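Local coordinates for protein terminal uridylyltransferase 1 (Trypanosoma brucei, PDB 5HZD) that catalyses the UTP-dependent addition of uridines to the 3' hydroxyl of guide RNAs and other mitochondrial RNAs during post-transcriptional RNA editing, at residues A104-F109 / I124-V129; N145-I150 / L287-F292. All blocks are in the same frame, centred on the assembly; numbering follows the deposited sequence. Where two conformers were deposited one is given.

Interaction 1: A104-F109 / I124-V129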
ATOM      1  N   ALA A 104     -19.834   3.934  11.190  1.00 15.11           N
ATOM      2  CA  ALA A 104     -18.553   3.651  10.551  1.00 15.34           C
ATOM      3  C   ALA A 104     -18.701   2.739   9.331  1.00 14.04           C
ATOM      4  O   ALA A 104     -19.495   1.786   9.335  1.00 15.73           O
ATOM      5  CB  ALA A 104     -17.611   3.023  11.532  1.00 17.16           C
ATOM      6  N   ARG A 105     -17.897   3.016   8.302  1.00 14.38           N
ATOM      7  CA  ARG A 105     -17.823   2.168   7.124  1.00 13.63           C
ATOM      8  C   ARG A 105     -16.364   1.870   6.843  1.00 13.31           C
ATOM      9  O   ARG A 105     -15.476   2.592   7.302  1.00 13.84           O
ATOM     10  CB  ARG A 105     -18.500   2.829   5.913  1.00 16.07           C
ATOM     11  CG  ARG A 105     -20.018   3.059   6.119  1.00 15.76           C
ATOM     12  CD  ARG A 105     -20.752   1.738   6.264  1.00 16.56           C
ATOM     13  NE  ARG A 105     -22.208   1.966   6.391  1.00 18.83           N
ATOM     14  CZ  ARG A 105     -22.841   2.189   7.544  1.00 19.25           C
ATOM     15  NH1 ARG A 105     -22.175   2.213   8.685  1.00 16.92           N
ATOM     16  NH2 ARG A 105     -24.151   2.412   7.550  1.00 25.04           N
ATOM     17  N   VAL A 106     -16.121   0.784   6.126  1.00 12.45           N
ATOM     18  CA  VAL A 106     -14.756   0.305   5.902  1.00 12.05           C
ATOM     19  C   VAL A 106     -14.376   0.550   4.444  1.00 11.91           C
ATOM     20  O   VAL A 106     -15.112   0.181   3.534  1.00 12.60           O
ATOM     21  CB  VAL A 106     -14.633  -1.209   6.243  1.00 11.99           C
ATOM     22  CG1 VAL A 106     -13.190  -1.725   5.958  1.00 11.64           C
ATOM     23  CG2 VAL A 106     -14.953  -1.450   7.734  1.00 12.16           C
ATOM     24  N   PHE A 107     -13.215   1.180   4.233  1.00 11.65           N
ATOM     25  CA  PHE A 107     -12.718   1.492   2.889  1.00 12.22           C
ATOM     26  C   PHE A 107     -11.409   0.747   2.701  1.00 13.48           C
ATOM     27  O   PHE A 107     -10.532   0.852   3.559  1.00 13.14           O
ATOM     28  CB  PHE A 107     -12.371   2.985   2.815  1.00 11.72           C
ATOM     29  CG  PHE A 107     -13.553   3.918   3.013  1.00 11.93           C
ATOM     30  CD1 PHE A 107     -14.111   4.087   4.289  1.00 12.12           C
ATOM     31  CD2 PHE A 107     -14.054   4.680   1.965  1.00 15.56           C
ATOM     32  CE1 PHE A 107     -15.174   4.939   4.495  1.00 13.17           C
ATOM     33  CE2 PHE A 107     -15.113   5.561   2.176  1.00 17.52           C
ATOM     34  CZ  PHE A 107     -15.689   5.675   3.429  1.00 16.57           C
ATOM     35  N   ILE A 108     -11.239  -0.000   1.609  1.00 11.78           N
ATOM     36  CA  ILE A 108      -9.908  -0.562   1.310  1.00 12.07           C
ATOM     37  C   ILE A 108      -9.017   0.515   0.682  1.00 14.85           C
ATOM     38  O   ILE A 108      -9.475   1.283  -0.171  1.00 14.16           O
ATOM     39  CB  ILE A 108     -10.003  -1.753   0.372  1.00 11.26           C
ATOM     40  CG1 ILE A 108     -10.666  -2.925   1.106  1.00 12.37           C
ATOM     41  CG2 ILE A 108      -8.590  -2.149  -0.161  1.00 11.86           C
ATOM     42  CD1 ILE A 108     -10.963  -4.147   0.218  1.00 14.12           C
ATOM     43  N   PHE A 109      -7.752   0.564   1.087  1.00 12.21           N
ATOM     44  CA  PHE A 109      -6.789   1.392   0.330  1.00 10.83           C
ATOM     45  C   PHE A 109      -5.492   0.647   0.173  1.00 10.25           C
ATOM     46  O   PHE A 109      -5.410  -0.525   0.534  1.00 12.70           O
ATOM     47  CB  PHE A 109      -6.639   2.807   0.916  1.00 12.59           C
ATOM     48  CG  PHE A 109      -5.994   2.870   2.284  1.00 11.82           C
ATOM     49  CD1 PHE A 109      -6.737   2.648   3.436  1.00 13.01           C
ATOM     50  CD2 PHE A 109      -4.656   3.178   2.411  1.00 14.80           C
ATOM     51  CE1 PHE A 109      -6.132   2.758   4.710  1.00 13.99           C
ATOM     52  CE2 PHE A 109      -4.034   3.252   3.652  1.00 13.37           C
ATOM     53  CZ  PHE A 109      -4.789   3.035   4.820  1.00 13.99           C
ATOM     54  N   ILE A 124      -3.544  -5.876   3.031  1.00 15.29           N
ATOM     55  CA  ILE A 124      -4.676  -5.021   2.676  1.00 12.22           C
ATOM     56  C   ILE A 124      -4.746  -3.939   3.734  1.00 14.28           C
ATOM     57  O   ILE A 124      -4.606  -4.243   4.911  1.00 14.26           O
ATOM     58  CB  ILE A 124      -6.004  -5.833   2.713  1.00 13.26           C
ATOM     59  CG1 ILE A 124      -6.019  -6.853   1.567  1.00 14.38           C
ATOM     60  CG2 ILE A 124      -7.239  -4.907   2.668  1.00 15.94           C
ATOM     61  CD1 ILE A 124      -6.136  -6.251   0.146  1.00 15.75           C
ATOM     62  N   ASP A 125      -4.906  -2.683   3.326  1.00 11.02           N
ATOM     63  CA  ASP A 125      -5.178  -1.608   4.289  1.00 11.79           C
ATOM     64  C   ASP A 125      -6.670  -1.359   4.379  1.00 10.50           C
ATOM     65  O   ASP A 125      -7.354  -1.241   3.357  1.00 12.04           O
ATOM     66  CB  ASP A 125      -4.505  -0.300   3.859  1.00 15.38           C
ATOM     67  CG  ASP A 125      -3.011  -0.329   4.085  1.00 29.47           C
ATOM     68  OD1 ASP A 125      -2.605  -0.183   5.256  1.00 33.13           O
ATOM     69  OD2 ASP A 125      -2.265  -0.495   3.095  1.00 28.41           O
ATOM     70  N   PHE A 126      -7.179  -1.269   5.605  1.00 12.03           N
ATOM     71  CA  PHE A 126      -8.593  -0.960   5.805  1.00 11.66           C
ATOM     72  C   PHE A 126      -8.653   0.331   6.592  1.00 14.19           C
ATOM     73  O   PHE A 126      -8.031   0.443   7.655  1.00 14.60           O
ATOM     74  CB  PHE A 126      -9.271  -2.039   6.671  1.00 10.98           C
ATOM     75  CG  PHE A 126      -9.453  -3.365   6.010  1.00 11.01           C
ATOM     76  CD1 PHE A 126     -10.262  -3.491   4.887  1.00 11.30           C
ATOM     77  CD2 PHE A 126      -8.939  -4.518   6.593  1.00 11.12           C
ATOM     78  CE1 PHE A 126     -10.491  -4.735   4.296  1.00 12.93           C
ATOM     79  CE2 PHE A 126      -9.159  -5.764   6.026  1.00 11.15           C
ATOM     80  CZ  PHE A 126      -9.943  -5.892   4.884  1.00 12.03           C
ATOM     81  N   ALA A 127      -9.390   1.311   6.089  1.00 11.00           N
ATOM     82  CA  ALA A 127      -9.654   2.542   6.843  1.00 11.18           C
ATOM     83  C   ALA A 127     -11.085   2.489   7.360  1.00 11.47           C
ATOM     84  O   ALA A 127     -11.999   2.167   6.610  1.00 12.25           O
ATOM     85  CB  ALA A 127      -9.533   3.762   5.917  1.00 12.05           C
ATOM     86  N   VAL A 128     -11.287   2.832   8.625  1.00 11.67           N
ATOM     87  CA  VAL A 128     -12.628   2.809   9.231  1.00 12.00           C
ATOM     88  C   VAL A 128     -13.033   4.255   9.495  1.00 13.05           C
ATOM     89  O   VAL A 128     -12.419   4.926  10.316  1.00 13.87           O
ATOM     90  CB  VAL A 128     -12.562   2.036  10.574  1.00 12.96           C
ATOM     91  CG1 VAL A 128     -13.923   2.088  11.316  1.00 13.47           C
ATOM     92  CG2 VAL A 128     -12.122   0.571  10.314  1.00 13.31           C
ATOM     93  N   VAL A 129     -14.070   4.741   8.809  1.00 12.59           N
ATOM     94  CA  VAL A 129     -14.417   6.153   8.823  1.00 12.81           C
ATOM     95  C   VAL A 129     -15.933   6.318   8.840  1.00 13.24           C
ATOM     96  O   VAL A 129     -16.653   5.645   8.067  1.00 13.94           O
ATOM     97  CB  VAL A 129     -13.900   6.874   7.540  1.00 13.05           C
ATOM     98  CG1 VAL A 129     -14.266   8.375   7.574  1.00 16.06           C
ATOM     99  CG2 VAL A 129     -12.379   6.684   7.407  1.00 15.02           C
TER

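Interaction 2: N145-I150 / L287-F292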
ATOM      1  N   ASN A 145      -8.319   4.428  21.888  1.00 14.86           N
ATOM      2  CA  ASN A 145      -9.476   3.714  22.426  1.00 14.71           C
ATOM      3  C   ASN A 145     -10.187   2.933  21.346  1.00 14.32           C
ATOM      4  O   ASN A 145     -10.688   1.828  21.594  1.00 14.48           O
ATOM      5  CB  ASN A 145     -10.433   4.690  23.131  1.00 15.20           C
ATOM      6  CG  ASN A 145      -9.776   5.358  24.284  1.00 15.67           C
ATOM      7  OD1 ASN A 145      -9.035   4.715  25.021  1.00 26.16           O
ATOM      8  ND2 ASN A 145     -10.020   6.645  24.445  1.00 23.44           N
ATOM      9  N   ALA A 146     -10.219   3.482  20.131  1.00 14.00           N
ATOM     10  CA  ALA A 146     -10.795   2.796  18.985  1.00 13.65           C
ATOM     11  C   ALA A 146     -10.032   1.490  18.730  1.00 13.36           C
ATOM     12  O   ALA A 146     -10.622   0.428  18.499  1.00 13.29           O
ATOM     13  CB  ALA A 146     -10.740   3.708  17.753  1.00 13.41           C
ATOM     14  N   VAL A 147      -8.703   1.562  18.784  1.00 13.25           N
ATOM     15  CA  VAL A 147      -7.894   0.357  18.598  1.00 13.06           C
ATOM     16  C   VAL A 147      -8.235  -0.707  19.634  1.00 13.34           C
ATOM     17  O   VAL A 147      -8.420  -1.880  19.269  1.00 13.39           O
ATOM     18  CB  VAL A 147      -6.376   0.682  18.695  1.00 13.02           C
ATOM     19  CG1 VAL A 147      -5.552  -0.595  18.990  1.00 13.30           C
ATOM     20  CG2 VAL A 147      -5.905   1.376  17.427  1.00 13.55           C
ATOM     21  N   ARG A 148      -8.356  -0.312  20.905  1.00 13.76           N
ATOM     22  CA  ARG A 148      -8.661  -1.288  21.972  1.00 14.09           C
ATOM     23  C   ARG A 148     -10.085  -1.830  21.796  1.00 14.68           C
ATOM     24  O   ARG A 148     -10.297  -3.027  21.935  1.00 15.73           O
ATOM     25  CB  ARG A 148      -8.431  -0.687  23.368  1.00 15.46           C
ATOM     26  CG  ARG A 148      -6.964  -0.231  23.521  1.00 27.18           C
ATOM     27  CD  ARG A 148      -6.715   0.762  24.638  1.00 37.63           C
ATOM     28  NE  ARG A 148      -7.152   0.247  25.924  1.00 38.80           N
ATOM     29  CZ  ARG A 148      -8.071   0.846  26.676  1.00 43.77           C
ATOM     30  NH1 ARG A 148      -8.633   1.986  26.256  1.00 37.95           N
ATOM     31  NH2 ARG A 148      -8.423   0.316  27.847  1.00 44.35           N
ATOM     32  N   SER A 149     -11.034  -0.960  21.452  1.00 14.13           N
ATOM     33  CA  SER A 149     -12.429  -1.410  21.274  1.00 14.23           C
ATOM     34  C   SER A 149     -12.565  -2.432  20.171  1.00 13.90           C
ATOM     35  O   SER A 149     -13.206  -3.488  20.364  1.00 14.14           O
ATOM     36  CB  SER A 149     -13.341  -0.215  20.971  1.00 14.33           C
ATOM     37  OG  SER A 149     -13.416   0.638  22.101  1.00 16.60           O
ATOM     38  N   ILE A 150     -11.978  -2.155  19.014  1.00 13.50           N
ATOM     39  CA  ILE A 150     -12.132  -3.074  17.887  1.00 13.23           C
ATOM     40  C   ILE A 150     -11.321  -4.361  18.092  1.00 13.20           C
ATOM     41  O   ILE A 150     -11.755  -5.446  17.693  1.00 13.86           O
ATOM     42  CB  ILE A 150     -11.838  -2.367  16.572  1.00 12.87           C
ATOM     43  CG1 ILE A 150     -12.944  -1.309  16.359  1.00 16.52           C
ATOM     44  CG2 ILE A 150     -11.825  -3.357  15.422  1.00 13.45           C
ATOM     45  CD1 ILE A 150     -12.600  -0.344  15.289  1.00 24.87           C
ATOM     46  N   LEU A 287      -5.489  -2.083  10.060  1.00 11.51           N
ATOM     47  CA  LEU A 287      -6.742  -1.345  10.251  1.00 11.29           C
ATOM     48  C   LEU A 287      -6.446   0.010  10.905  1.00 12.94           C
ATOM     49  O   LEU A 287      -5.847   0.086  11.965  1.00 13.29           O
ATOM     50  CB  LEU A 287      -7.685  -2.216  11.102  1.00 13.68           C
ATOM     51  CG  LEU A 287      -9.113  -1.741  11.359  1.00 13.37           C
ATOM     52  CD1 LEU A 287      -9.918  -2.876  11.926  1.00 16.60           C
ATOM     53  CD2 LEU A 287      -9.151  -0.550  12.319  1.00 13.82           C
ATOM     54  N   SER A 288      -6.851   1.087  10.242  1.00 11.16           N
ATOM     55  CA  SER A 288      -6.641   2.441  10.722  1.00 11.82           C
ATOM     56  C   SER A 288      -7.928   3.224  10.633  1.00 12.14           C
ATOM     57  O   SER A 288      -8.942   2.712  10.124  1.00 13.06           O
ATOM     58  CB  SER A 288      -5.560   3.127   9.879  1.00 15.91           C
ATOM     59  OG  SER A 288      -5.917   3.096   8.492  1.00 17.89           O
ATOM     60  N   PHE A 289      -7.890   4.465  11.127  1.00 15.24           N
ATOM     61  CA  PHE A 289      -9.116   5.234  11.314  1.00 13.89           C
ATOM     62  C   PHE A 289      -9.116   6.561  10.576  1.00 15.53           C
ATOM     63  O   PHE A 289     -10.001   7.405  10.783  1.00 15.95           O
ATOM     64  CB  PHE A 289      -9.358   5.458  12.813  1.00 15.85           C
ATOM     65  CG  PHE A 289      -9.524   4.184  13.578  1.00 15.90           C
ATOM     66  CD1 PHE A 289     -10.763   3.559  13.638  1.00 13.67           C
ATOM     67  CD2 PHE A 289      -8.427   3.573  14.191  1.00 15.74           C
ATOM     68  CE1 PHE A 289     -10.945   2.373  14.323  1.00 15.53           C
ATOM     69  CE2 PHE A 289      -8.594   2.381  14.867  1.00 18.10           C
ATOM     70  CZ  PHE A 289      -9.843   1.775  14.933  1.00 18.52           C
ATOM     71  N   ARG A 290      -8.112   6.749   9.726  1.00 19.09           N
ATOM     72  CA  ARG A 290      -7.982   8.003   8.992  1.00 16.43           C
ATOM     73  C   ARG A 290      -8.234   7.849   7.506  1.00 16.12           C
ATOM     74  O   ARG A 290      -8.120   6.762   6.949  1.00 18.69           O
ATOM     75  CB  ARG A 290      -6.571   8.566   9.206  1.00 18.36           C
ATOM     76  CG  ARG A 290      -6.251   8.738  10.692  1.00 19.33           C
ATOM     77  CD  ARG A 290      -4.915   9.420  10.922  1.00 19.76           C
ATOM     78  NE  ARG A 290      -4.591   9.415  12.347  1.00 21.82           N
ATOM     79  CZ  ARG A 290      -3.504   9.988  12.855  1.00 27.09           C
ATOM     80  NH1 ARG A 290      -2.645  10.596  12.046  1.00 30.25           N
ATOM     81  NH2 ARG A 290      -3.276   9.950  14.160  1.00 26.48           N
ATOM     82  N   ALA A 291      -8.561   8.952   6.845  1.00 19.48           N
ATOM     83  CA  ALA A 291      -8.940   8.902   5.432  1.00 18.71           C
ATOM     84  C   ALA A 291      -7.805   9.200   4.464  1.00 16.96           C
ATOM     85  O   ALA A 291      -7.948   8.955   3.264  1.00 18.31           O
ATOM     86  CB  ALA A 291     -10.104   9.848   5.165  1.00 21.40           C
ATOM     87  N   PHE A 292      -6.672   9.712   4.944  1.00 18.07           N
ATOM     88  CA  PHE A 292      -5.656  10.208   4.017  0.53 19.12           C
ATOM     89  C   PHE A 292      -5.152   9.163   3.018  1.00 19.15           C
ATOM     90  O   PHE A 292      -4.904   9.497   1.858  1.00 17.40           O
ATOM     91  CB  PHE A 292      -4.489  10.890   4.760  0.53 19.29           C
ATOM     92  CG  PHE A 292      -3.505   9.933   5.385  0.53 20.57           C
ATOM     93  CD1 PHE A 292      -2.372   9.538   4.697  0.53 21.50           C
ATOM     94  CD2 PHE A 292      -3.692   9.466   6.682  0.53 21.37           C
ATOM     95  CE1 PHE A 292      -1.461   8.666   5.265  0.53 24.71           C
ATOM     96  CE2 PHE A 292      -2.771   8.602   7.266  0.53 19.89           C
ATOM     97  CZ  PHE A 292      -1.660   8.198   6.548  0.53 22.23           C
TER

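Interaction 1: A104-F109 / I124-V129
The Phe-109 ring stacks on the Asp-125 side chain: Asp-125 CB lies 3.5 Å from Phe-109 CZ and only 8° off the ring normal, a CH-pi contact over the ring centre. The carboxylate plane lies 18° from the ring plane, stacked on it. Phe-109 reaches this place because its CG stands between backbone N and carbonyl carbon (chi1 67°), swinging the ring over its cross-strand neighbour; Ala-127 CB meets the same ring at CE1 (3.7 Å). On the other sheet face, Val-106 CG1 approaches Phe-126 CD1 to 3.6 Å and Ile-108 CG1 lies 3.7 Å from Phe-126 CE1. Five backbone hydrogen bonds fix this antiparallel register; the straightest, Ala-127 N to Phe-107 O, measures 2.8 Å. Asp-125 is, by similarity, a ligand of the catalytic magnesium, and the stacked ring probably restricts the rotation of its carboxylate. Strand 105-109 is an edge strand of the five-stranded palm sheet and 124-129 also pairs with 285-288. Helix 80-100 packs on the Val-106, Ile-108 and Phe-126 face, while helix 292-304 meets Phe-107, Phe-109 and Ala-127 on the other.

Interaction 2: N145-I150 / L287-F292
With CG set anti to its carbonyl carbon (chi1 -61°) and chi2 near perpendicular at -84°, Phe-289 directs its ring at helix 143-156, where Ile-150 extends to meet it: CG1 is likewise anti to the carbonyl carbon, and an extended second torsion carries CD1 outward. The two side chains come from opposite directions, and Ile-150 CD1 ends in the plane of the ring, 3.3 Å from Phe-289 CE1, a tight methyl-to-edge approach. Ala-146, one helical turn earlier, uses a different side of the same ring. Its CB sits over one face, offset toward the rim, 3.5 Å from Phe-289 CZ and 19° off the normal through the centroid, which is the geometry of a CH-pi contact. Val-147 CG2 adds a second edge contact, 3.8 Å from Phe-289 CE2. Leu-287 CD1 meets Ile-150 CG2 at 4.0 Å, linking the end of strand 285-288 to the same helix. Trp-100 of helix 80-100 and Ile-175 of strand 174-177 extend the apolar packing around the helix, while Val-128 and Pro-140 touch Phe-289. No hydrogen bond or salt bridge crosses between the segments, and the five touching residues are buried and apolar, which implies that shape fit and dispersion hold these two segments together; a polar tie, the Arg-290 NE to Glu-143 OE2 salt bridge, joins 287-292 to the start of the helix.

Interaction 1 closes before interaction 2 opens along the chain, yet their centres lie about 9 Å apart because both reach the same mixed five-stranded sheet, where strands 124-129 and 285-288 are parallel neighbours. They meet directly: Val-128 N lies 2.8 Å from Ser-288 O and Phe-126 O lies 2.9 Å from Ser-288 N, both probable hydrogen bonds, while Val-128 CG2 packs on Leu-287 CD2 at 3.8 Å. Interaction 1 pairs strands within the sheet; interaction 2 fastens a helix to it. Asp-125 and the neighbouring Asp-286, important for catalysis by similarity, stand on these two adjacent strands, consistent with a shared framework for the catalytic carboxylates.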